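Local coordinates for protein hydrolase, alpha/beta hydrolase FOLD family (Staphylococcus aureus, PDB 2XMZ) that probably catalyses formation of 2-succinyl-6-hydroxy-2,4-cyclohexadiene-1-carboxylate, a step of menaquinone biosynthesis, as the alpha/beta-hydrolase-fold synthase MenH, at residues Gly24-Tyr32 with Gln174-Met184; Leu157-Ile168 with Thr243-Asp251. All coordinates share one frame; numbering follows the deposited sequence.

Contact 1: Gly24-Tyr32 with Gln174-Met184; sequences GFLSDSRTY and QQRLSQSPHKM
Leu26 lies against Arg176, Gln179 and Met184, where the loop after strand 17-22 meets the link between helices 166-177 and 181-191. Its two methyls divide the work: CD1 rests on the aliphatic part of Arg176, 4.1 Å from CD, while CD2 meets Met184 CG at 3.8 Å. A water joins Leu26 O to Arg176 NE. Met184, bent at chi2 and chi3, brings its sulfur to 3.7 Å from Leu26 CA and obliquely beside the Phe25 ring, 4.5 Å from the centroid, a Met-aromatic contact.

The polar half turns on Arg30. Its chain bends at chi3 (-60°), and NE and NH2 grip Asp28 side-on, one nitrogen to each carboxylate oxygen, which fixes the guanidinium's rotation. NH2 also donates in plane to Ser178 OG (2.8 Å, 156°). Gln175 CG covers one guanidinium face. Asp28 OD1 takes a further bond from Gln179 NE2 at 2.8 Å, arriving from above the carboxylate plane; OD2 closes an Asx turn onto Arg30 N. Gln175 OE1 accepts from a water that also reaches Ser27 OG.

Helix 145-152 covers Leu26 through Ile145 and Trp152, helix 123-143 touches Met184 through Leu140, and Gln179 OE1 accepts from Gly54 N, so the contact packs against both helices and bonds the loop holding Gly54.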
loop_
_atom_site.group_PDB
_atom_site.type_symbol
_atom_site.label_atom_id
_atom_site.label_comp_id
_atom_site.label_asym_id
_atom_site.label_seq_id
_atom_site.Cartn_x
_atom_site.Cartn_y
_atom_site.Cartn_z
ATOM N N GLY A 24 -2.860 2.617 1.765
ATOM C CA GLY A 24 -2.718 3.559 0.660
ATOM C C GLY A 24 -2.855 5.017 1.116
ATOM O O GLY A 24 -3.095 5.291 2.301
ATOM N N PHE A 25 -2.701 5.926 0.166
ATOM C CA PHE A 25 -2.795 7.358 0.382
ATOM C C PHE A 25 -4.162 7.762 0.929
ATOM O O PHE A 25 -5.195 7.190 0.537
ATOM C CB PHE A 25 -2.502 8.101 -0.922
ATOM C CG PHE A 25 -2.573 9.595 -0.777
ATOM C CD1 PHE A 25 -1.624 10.267 -0.005
ATOM C CD2 PHE A 25 -3.577 10.322 -1.395
ATOM C CE1 PHE A 25 -1.671 11.633 0.147
ATOM C CE2 PHE A 25 -3.643 11.712 -1.257
ATOM C CZ PHE A 25 -2.685 12.376 -0.481
ATOM N N LEU A 26 -4.179 8.739 1.828
ATOM C CA LEU A 26 -5.429 9.298 2.363
ATOM C C LEU A 26 -6.212 8.256 3.151
ATOM O O LEU A 26 -7.449 8.233 3.145
ATOM C CB LEU A 26 -6.325 9.845 1.242
ATOM C CG LEU A 26 -6.603 11.322 0.943
ATOM C CD1 LEU A 26 -7.885 11.427 0.105
ATOM C CD2 LEU A 26 -6.715 12.212 2.160
ATOM N N SER A 27 -5.491 7.379 3.825
ATOM C CA SER A 27 -6.106 6.260 4.508
ATOM C C SER A 27 -5.114 5.872 5.562
ATOM O O SER A 27 -4.142 6.590 5.780
ATOM C CB SER A 27 -6.339 5.106 3.521
ATOM O OG SER A 27 -6.811 3.935 4.176
ATOM N N ASP A 28 -5.367 4.769 6.257
ATOM C CA ASP A 28 -4.408 4.279 7.213
ATOM C C ASP A 28 -4.707 2.810 7.460
ATOM O O ASP A 28 -5.515 2.183 6.741
ATOM C CB ASP A 28 -4.395 5.126 8.520
ATOM C CG ASP A 28 -5.759 5.276 9.154
ATOM O OD1 ASP A 28 -6.203 6.429 9.376
ATOM O OD2 ASP A 28 -6.407 4.263 9.467
ATOM N N SER A 29 -4.092 2.288 8.510
ATOM C CA SER A 29 -4.195 0.872 8.840
ATOM C C SER A 29 -5.616 0.394 9.107
ATOM O O SER A 29 -5.883 -0.805 9.011
ATOM C CB SER A 29 -3.323 0.566 10.032
ATOM O OG SER A 29 -1.960 0.666 9.630
ATOM N N ARG A 30 -6.517 1.315 9.454
ATOM C CA ARG A 30 -7.895 0.933 9.686
ATOM C C ARG A 30 -8.547 0.263 8.473
ATOM O O ARG A 30 -9.521 -0.454 8.653
ATOM C CB ARG A 30 -8.759 2.121 10.115
ATOM C CG ARG A 30 -8.575 2.550 11.562
ATOM C CD ARG A 30 -9.315 3.852 11.786
ATOM N NE ARG A 30 -8.807 4.909 10.917
ATOM C CZ ARG A 30 -9.363 6.107 10.781
ATOM N NH1 ARG A 30 -10.473 6.406 11.443
ATOM N NH2 ARG A 30 -8.811 6.990 9.952
ATOM N N THR A 31 -8.049 0.528 7.265
ATOM C CA THR A 31 -8.541 -0.118 6.044
ATOM C C THR A 31 -8.453 -1.654 6.109
ATOM O O THR A 31 -9.185 -2.345 5.394
ATOM C CB THR A 31 -7.819 0.407 4.767
ATOM O OG1 THR A 31 -8.489 -0.074 3.600
ATOM C CG2 THR A 31 -6.347 -0.042 4.719
ATOM N N TYR A 32 -7.571 -2.182 6.964
ATOM C CA TYR A 32 -7.397 -3.651 7.072
ATOM C C TYR A 32 -8.174 -4.255 8.229
ATOM O O TYR A 32 -8.123 -5.468 8.469
ATOM C CB TYR A 32 -5.918 -3.987 7.168
ATOM C CG TYR A 32 -5.171 -3.507 5.951
ATOM C CD1 TYR A 32 -5.526 -3.955 4.680
ATOM C CD2 TYR A 32 -4.150 -2.582 6.064
ATOM C CE1 TYR A 32 -4.878 -3.498 3.553
ATOM C CE2 TYR A 32 -3.481 -2.112 4.943
ATOM C CZ TYR A 32 -3.845 -2.576 3.694
ATOM O OH TYR A 32 -3.188 -2.126 2.581
ATOM N N GLN A 174 -14.860 8.589 5.853
ATOM C CA GLN A 174 -14.455 8.941 7.202
ATOM C C GLN A 174 -12.951 8.805 7.383
ATOM O O GLN A 174 -12.318 9.681 7.993
ATOM C CB GLN A 174 -15.231 8.090 8.232
ATOM C CG GLN A 174 -14.725 8.162 9.671
ATOM C CD GLN A 174 -13.483 7.320 9.918
ATOM O OE1 GLN A 174 -12.569 7.740 10.633
ATOM N NE2 GLN A 174 -13.436 6.131 9.310
ATOM N N GLN A 175 -12.389 7.711 6.858
ATOM C CA GLN A 175 -10.963 7.440 6.941
ATOM C C GLN A 175 -10.166 8.533 6.232
ATOM O O GLN A 175 -9.117 8.967 6.725
ATOM C CB GLN A 175 -10.635 6.069 6.357
ATOM C CG GLN A 175 -10.803 4.884 7.334
ATOM C CD GLN A 175 -10.882 3.525 6.641
ATOM O OE1 GLN A 175 -10.528 3.386 5.463
ATOM N NE2 GLN A 175 -11.345 2.516 7.375
ATOM N N ARG A 176 -10.674 8.984 5.087
ATOM C CA ARG A 176 -10.048 10.077 4.338
ATOM C C ARG A 176 -10.164 11.432 5.090
ATOM O O ARG A 176 -9.182 12.178 5.218
ATOM C CB ARG A 176 -10.674 10.177 2.934
ATOM C CG ARG A 176 -10.479 8.903 2.053
ATOM C CD ARG A 176 -11.150 9.093 0.703
ATOM N NE ARG A 176 -10.777 8.074 -0.281
ATOM C CZ ARG A 176 -11.509 7.751 -1.344
ATOM N NH1 ARG A 176 -12.674 8.355 -1.578
ATOM N NH2 ARG A 176 -11.069 6.819 -2.182
ATOM N N LEU A 177 -11.365 11.731 5.591
ATOM C CA LEU A 177 -11.656 13.008 6.271
ATOM C C LEU A 177 -10.879 13.159 7.570
ATOM O O LEU A 177 -10.639 14.281 8.049
ATOM C CB LEU A 177 -13.160 13.153 6.534
ATOM C CG LEU A 177 -14.078 13.317 5.303
ATOM C CD1 LEU A 177 -15.560 13.384 5.708
ATOM C CD2 LEU A 177 -13.694 14.532 4.490
ATOM N N SER A 178 -10.480 12.031 8.152
ATOM C CA SER A 178 -9.759 12.081 9.413
ATOM C C SER A 178 -8.269 12.318 9.193
ATOM O O SER A 178 -7.541 12.578 10.144
ATOM C CB SER A 178 -9.956 10.799 10.197
ATOM O OG SER A 178 -9.233 9.772 9.562
ATOM N N GLN A 179 -7.810 12.251 7.947
ATOM C CA GLN A 179 -6.399 12.512 7.681
ATOM C C GLN A 179 -6.124 13.992 7.827
ATOM O O GLN A 179 -6.990 14.814 7.573
ATOM C CB GLN A 179 -5.984 12.017 6.285
ATOM C CG GLN A 179 -6.198 10.520 6.052
ATOM C CD GLN A 179 -5.628 9.650 7.175
ATOM O OE1 GLN A 179 -4.505 9.875 7.637
ATOM N NE2 GLN A 179 -6.402 8.643 7.607
ATOM N N SER A 180 -4.929 14.330 8.287
ATOM C CA SER A 180 -4.518 15.727 8.394
ATOM C C SER A 180 -4.117 16.251 7.006
ATOM O O SER A 180 -3.200 15.687 6.377
ATOM C CB SER A 180 -3.339 15.805 9.347
ATOM O OG SER A 180 -2.876 17.127 9.433
ATOM N N PRO A 181 -4.796 17.307 6.514
ATOM C CA PRO A 181 -4.466 17.794 5.155
ATOM C C PRO A 181 -3.022 18.274 4.974
ATOM O O PRO A 181 -2.419 18.012 3.924
ATOM C CB PRO A 181 -5.454 18.948 4.922
ATOM C CG PRO A 181 -5.978 19.319 6.287
ATOM C CD PRO A 181 -5.940 18.034 7.100
ATOM N N HIS A 182 -2.463 18.936 5.985
ATOM C CA HIS A 182 -1.056 19.347 5.932
ATOM C C HIS A 182 -0.109 18.139 5.828
ATOM O O HIS A 182 0.887 18.167 5.072
ATOM C CB HIS A 182 -0.701 20.326 7.084
ATOM C CG HIS A 182 -0.452 19.654 8.403
ATOM N ND1 HIS A 182 -1.466 19.322 9.279
ATOM C CD2 HIS A 182 0.699 19.246 8.993
ATOM C CE1 HIS A 182 -0.951 18.737 10.352
ATOM N NE2 HIS A 182 0.362 18.682 10.204
ATOM N N LYS A 183 -0.434 17.056 6.545
ATOM C CA LYS A 183 0.336 15.834 6.433
ATOM C C LYS A 183 0.139 15.144 5.093
ATOM O O LYS A 183 1.095 14.617 4.546
ATOM C CB LYS A 183 0.050 14.856 7.586
ATOM C CG LYS A 183 0.498 15.401 8.912
ATOM C CD LYS A 183 0.372 14.392 10.046
ATOM C CE LYS A 183 0.847 15.026 11.362
ATOM N NZ LYS A 183 0.922 14.008 12.438
ATOM N N MET A 184 -1.094 15.149 4.567
ATOM C CA MET A 184 -1.346 14.581 3.252
ATOM C C MET A 184 -0.520 15.323 2.205
ATOM O O MET A 184 0.057 14.706 1.327
ATOM C CB MET A 184 -2.851 14.606 2.920
ATOM C CG MET A 184 -3.697 13.737 3.876
ATOM S SD MET A 184 -3.210 11.966 3.751
ATOM C CE MET A 184 -2.069 11.813 5.131
HETATM O O HOH W 1 -8.677 6.303 0.970
HETATM O O HOH W 2 -9.610 4.270 3.053
HETATM O O HOH W 3 -10.879 1.195 3.566
#

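Contact 2: Leu157-Ile168 with Thr243-Asp251; sequences LFQSQLELPVEI and TGHTIHVED
The 3-10 segment 157-163 and the start of helix 166-177 run past the turn and short helix 247-250, closest at Ser160 and Gly244, whose CA atoms are 5.5 Å apart. This is the histidine loop of the alpha/beta hydrolase fold: His245 bonds Asp218 through ND1 and Ser91 through NE2, consistent with a Ser-His-Asp triad. Leu157 covers one face of the His245 ring, its CD2 4.3 Å from the centroid in a CH-pi contact.

Glu250, extended beyond CG, sends its carboxylate back between the segments. OE2 takes a very short bond from Ser160 OG (2.5 Å), and OE1 accepts from Gly244 N at 168°, so the carboxylate probably ties the histidine loop to the 3-10 segment. Water adds to this: one molecule donates to Leu157 O and Ser160 OG and accepts from His245 N, and a second connects Gln161 NE2, Thr246 N and Glu250 OE2. Thr246 OG1 also bonds Tyr90 OH.

Farther along, the contact turns apolar. Leu164 lays CD2 against Glu250 CG at 3.9 Å and crosses Val249 at about a right angle. Val249 CG1, anti to the backbone N (chi1 168°), presses on Ile168 CG2 at a tight 3.5 Å.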
loop_
_atom_site.group_PDB
_atom_site.type_symbol
_atom_site.label_atom_id
_atom_site.label_comp_id
_atom_site.label_asym_id
_atom_site.label_seq_id
_atom_site.Cartn_x
_atom_site.Cartn_y
_atom_site.Cartn_z
ATOM N N LEU A 157 -10.372 6.772 -11.187
ATOM C CA LEU A 157 -9.736 5.668 -10.497
ATOM C C LEU A 157 -10.687 5.006 -9.500
ATOM O O LEU A 157 -10.632 3.791 -9.305
ATOM C CB LEU A 157 -8.483 6.160 -9.765
ATOM C CG LEU A 157 -7.546 5.118 -9.146
ATOM C CD1 LEU A 157 -7.118 4.098 -10.193
ATOM C CD2 LEU A 157 -6.339 5.825 -8.528
ATOM N N PHE A 158 -11.561 5.809 -8.889
ATOM C CA PHE A 158 -12.440 5.327 -7.835
ATOM C C PHE A 158 -13.896 5.137 -8.234
ATOM O O PHE A 158 -14.741 4.901 -7.375
ATOM C CB PHE A 158 -12.348 6.248 -6.629
ATOM C CG PHE A 158 -10.969 6.375 -6.088
ATOM C CD1 PHE A 158 -10.314 5.263 -5.572
ATOM C CD2 PHE A 158 -10.319 7.614 -6.094
ATOM C CE1 PHE A 158 -9.009 5.377 -5.054
ATOM C CE2 PHE A 158 -9.029 7.744 -5.602
ATOM C CZ PHE A 158 -8.371 6.614 -5.075
ATOM N N GLN A 159 -14.190 5.215 -9.532
ATOM C CA GLN A 159 -15.571 5.141 -10.006
ATOM C C GLN A 159 -16.307 3.894 -9.490
ATOM O O GLN A 159 -17.481 3.964 -9.121
ATOM C CB GLN A 159 -15.611 5.213 -11.539
ATOM C CG GLN A 159 -16.988 5.315 -12.117
ATOM C CD GLN A 159 -16.983 5.511 -13.620
ATOM O OE1 GLN A 159 -18.031 5.778 -14.224
ATOM N NE2 GLN A 159 -15.805 5.387 -14.237
ATOM N N SER A 160 -15.601 2.765 -9.438
ATOM C CA SER A 160 -16.187 1.502 -8.992
ATOM C C SER A 160 -16.682 1.570 -7.538
ATOM O O SER A 160 -17.575 0.818 -7.159
ATOM C CB SER A 160 -15.186 0.358 -9.136
ATOM O OG SER A 160 -14.152 0.512 -8.178
ATOM N N GLN A 161 -16.129 2.480 -6.746
ATOM C CA GLN A 161 -16.583 2.631 -5.352
ATOM C C GLN A 161 -18.000 3.180 -5.222
ATOM O O GLN A 161 -18.671 2.928 -4.220
ATOM C CB GLN A 161 -15.616 3.495 -4.542
ATOM C CG GLN A 161 -14.246 2.848 -4.365
ATOM C CD GLN A 161 -13.349 3.600 -3.414
ATOM O OE1 GLN A 161 -13.745 4.623 -2.824
ATOM N NE2 GLN A 161 -12.125 3.090 -3.236
ATOM N N LEU A 162 -18.456 3.925 -6.233
ATOM C CA LEU A 162 -19.785 4.548 -6.204
ATOM C C LEU A 162 -20.882 3.484 -6.160
ATOM O O LEU A 162 -22.051 3.773 -5.867
ATOM C CB LEU A 162 -19.984 5.469 -7.413
ATOM C CG LEU A 162 -18.992 6.621 -7.578
ATOM C CD1 LEU A 162 -18.986 7.089 -9.032
ATOM C CD2 LEU A 162 -19.292 7.787 -6.618
ATOM N N GLU A 163 -20.468 2.252 -6.427
ATOM C CA GLU A 163 -21.344 1.098 -6.420
ATOM C C GLU A 163 -21.323 0.317 -5.094
ATOM O O GLU A 163 -22.106 -0.618 -4.913
ATOM C CB GLU A 163 -20.977 0.173 -7.592
ATOM C CG GLU A 163 -21.479 0.670 -8.950
ATOM C CD GLU A 163 -22.976 0.519 -9.095
ATOM O OE1 GLU A 163 -23.737 1.352 -8.536
ATOM O OE2 GLU A 163 -23.399 -0.442 -9.773
ATOM N N LEU A 164 -20.438 0.697 -4.178
ATOM C CA LEU A 164 -20.299 -0.009 -2.901
ATOM C C LEU A 164 -21.477 0.243 -1.969
ATOM O O LEU A 164 -22.210 1.216 -2.160
ATOM C CB LEU A 164 -18.977 0.367 -2.217
ATOM C CG LEU A 164 -17.755 -0.233 -2.914
ATOM C CD1 LEU A 164 -16.463 0.332 -2.365
ATOM C CD2 LEU A 164 -17.761 -1.775 -2.891
ATOM N N PRO A 165 -21.678 -0.646 -0.968
ATOM C CA PRO A 165 -22.751 -0.403 -0.021
ATOM C C PRO A 165 -22.454 0.892 0.726
ATOM O O PRO A 165 -21.289 1.204 0.981
ATOM C CB PRO A 165 -22.672 -1.606 0.931
ATOM C CG PRO A 165 -21.932 -2.652 0.174
ATOM C CD PRO A 165 -20.929 -1.870 -0.628
ATOM N N VAL A 166 -23.506 1.635 1.059
ATOM C CA VAL A 166 -23.357 2.963 1.666
ATOM C C VAL A 166 -22.468 2.981 2.929
ATOM O O VAL A 166 -21.724 3.943 3.143
ATOM C CB VAL A 166 -24.737 3.661 1.848
ATOM C CG1 VAL A 166 -25.652 2.882 2.806
ATOM C CG2 VAL A 166 -24.560 5.099 2.294
ATOM N N GLU A 167 -22.503 1.901 3.719
ATOM C CA GLU A 167 -21.663 1.779 4.922
ATOM C C GLU A 167 -20.198 1.835 4.551
ATOM O O GLU A 167 -19.398 2.476 5.234
ATOM C CB GLU A 167 -21.852 0.443 5.654
ATOM C CG GLU A 167 -23.191 -0.167 5.594
ATOM C CD GLU A 167 -23.427 -0.970 4.357
ATOM O OE1 GLU A 167 -22.902 -2.104 4.264
ATOM O OE2 GLU A 167 -24.166 -0.461 3.493
ATOM N N ILE A 168 -19.850 1.097 3.499
ATOM C CA ILE A 168 -18.476 1.011 3.046
ATOM C C ILE A 168 -18.031 2.378 2.541
ATOM O O ILE A 168 -16.951 2.849 2.897
ATOM C CB ILE A 168 -18.264 -0.145 2.009
ATOM C CG1 ILE A 168 -18.035 -1.488 2.726
ATOM C CG2 ILE A 168 -17.045 0.097 1.163
ATOM C CD1 ILE A 168 -19.275 -2.241 3.130
ATOM N N THR A 243 -13.922 -5.826 -9.655
ATOM C CA THR A 243 -13.437 -4.852 -8.676
ATOM C C THR A 243 -12.577 -3.786 -9.332
ATOM O O THR A 243 -11.973 -4.025 -10.366
ATOM C CB THR A 243 -12.601 -5.488 -7.517
ATOM O OG1 THR A 243 -11.522 -6.255 -8.062
ATOM C CG2 THR A 243 -13.468 -6.369 -6.635
ATOM N N GLY A 244 -12.515 -2.619 -8.696
ATOM C CA GLY A 244 -11.608 -1.561 -9.112
ATOM C C GLY A 244 -10.316 -1.554 -8.324
ATOM O O GLY A 244 -9.724 -2.610 -8.033
ATOM N N HIS A 245 -9.882 -0.361 -7.968
ATOM C CA HIS A 245 -8.553 -0.167 -7.412
ATOM C C HIS A 245 -8.400 -0.788 -6.017
ATOM O O HIS A 245 -7.433 -1.513 -5.753
ATOM C CB HIS A 245 -8.243 1.324 -7.364
ATOM C CG HIS A 245 -6.793 1.628 -7.192
ATOM N ND1 HIS A 245 -5.857 1.360 -8.169
ATOM C CD2 HIS A 245 -6.121 2.216 -6.174
ATOM C CE1 HIS A 245 -4.665 1.749 -7.747
ATOM N NE2 HIS A 245 -4.799 2.290 -6.550
ATOM N N THR A 246 -9.356 -0.504 -5.135
ATOM C CA THR A 246 -9.269 -0.965 -3.737
ATOM C C THR A 246 -9.989 -2.309 -3.595
ATOM O O THR A 246 -11.076 -2.402 -3.004
ATOM C CB THR A 246 -9.834 0.058 -2.749
ATOM O OG1 THR A 246 -9.495 1.384 -3.169
ATOM C CG2 THR A 246 -9.290 -0.181 -1.346
ATOM N N ILE A 247 -9.354 -3.339 -4.132
ATOM C CA ILE A 247 -9.886 -4.695 -4.116
ATOM C C ILE A 247 -10.213 -5.162 -2.694
ATOM O O ILE A 247 -11.286 -5.717 -2.463
ATOM C CB ILE A 247 -8.897 -5.717 -4.697
ATOM C CG1 ILE A 247 -8.310 -5.254 -6.035
ATOM C CG2 ILE A 247 -9.594 -7.091 -4.844
ATOM C CD1 ILE A 247 -7.055 -6.046 -6.439
ATOM N N HIS A 248 -9.314 -4.917 -1.741
ATOM C CA HIS A 248 -9.510 -5.431 -0.364
ATOM C C HIS A 248 -10.771 -4.893 0.296
ATOM O O HIS A 248 -11.229 -5.411 1.324
ATOM C CB HIS A 248 -8.247 -5.248 0.513
ATOM C CG HIS A 248 -7.907 -3.830 0.863
ATOM N ND1 HIS A 248 -6.915 -3.124 0.226
ATOM C CD2 HIS A 248 -8.380 -3.016 1.838
ATOM C CE1 HIS A 248 -6.827 -1.913 0.751
ATOM N NE2 HIS A 248 -7.695 -1.830 1.747
ATOM N N VAL A 249 -11.342 -3.851 -0.293
ATOM C CA VAL A 249 -12.609 -3.299 0.209
ATOM C C VAL A 249 -13.825 -3.736 -0.627
ATOM O O VAL A 249 -14.928 -3.865 -0.099
ATOM C CB VAL A 249 -12.539 -1.761 0.268
ATOM C CG1 VAL A 249 -13.898 -1.170 0.490
ATOM C CG2 VAL A 249 -11.632 -1.330 1.395
ATOM N N GLU A 250 -13.622 -3.937 -1.929
ATOM C CA GLU A 250 -14.740 -4.164 -2.846
ATOM C C GLU A 250 -15.129 -5.635 -2.880
ATOM O O GLU A 250 -16.313 -5.961 -3.008
ATOM C CB GLU A 250 -14.410 -3.662 -4.259
ATOM C CG GLU A 250 -14.139 -2.169 -4.320
ATOM C CD GLU A 250 -14.204 -1.601 -5.730
ATOM O OE1 GLU A 250 -14.408 -2.371 -6.698
ATOM O OE2 GLU A 250 -14.035 -0.365 -5.860
ATOM N N ASP A 251 -14.122 -6.510 -2.773
ATOM C CA ASP A 251 -14.334 -7.939 -2.580
ATOM C C ASP A 251 -13.357 -8.471 -1.531
ATOM O O ASP A 251 -12.336 -9.103 -1.876
ATOM C CB ASP A 251 -14.152 -8.697 -3.886
ATOM C CG ASP A 251 -14.781 -10.081 -3.842
ATOM O OD1 ASP A 251 -15.084 -10.571 -2.723
ATOM O OD2 ASP A 251 -14.981 -10.668 -4.932
HETATM O O HOH W 4 -11.783 1.883 -7.916
HETATM O O HOH W 5 -11.865 0.826 -5.465
HETATM O O HOH W 6 -10.051 3.365 -1.260
#

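How the contacts relate
From the N terminus the chain enters contact 1 just after strand 17-22, passes through the next three strands of the sheet and helices 123-143 and 145-152, and reaches 157-168, the first half of contact 2. Helix 166-177 begins in that segment and runs on into 174-184, which closes contact 1 over 141 intervening residues. Only after strands 210-215 and 235-240 does 243-251 close contact 2, a shorter loop, so the two cross instead of nesting. Helix 166-177 serves both, its start in contact 2 and its end in contact 1. They touch where Thr31 OG1 lies 2.7 Å from His248 NE2, a probable hydrogen bond, linking the loop after strand 17-22 to helix 247-250.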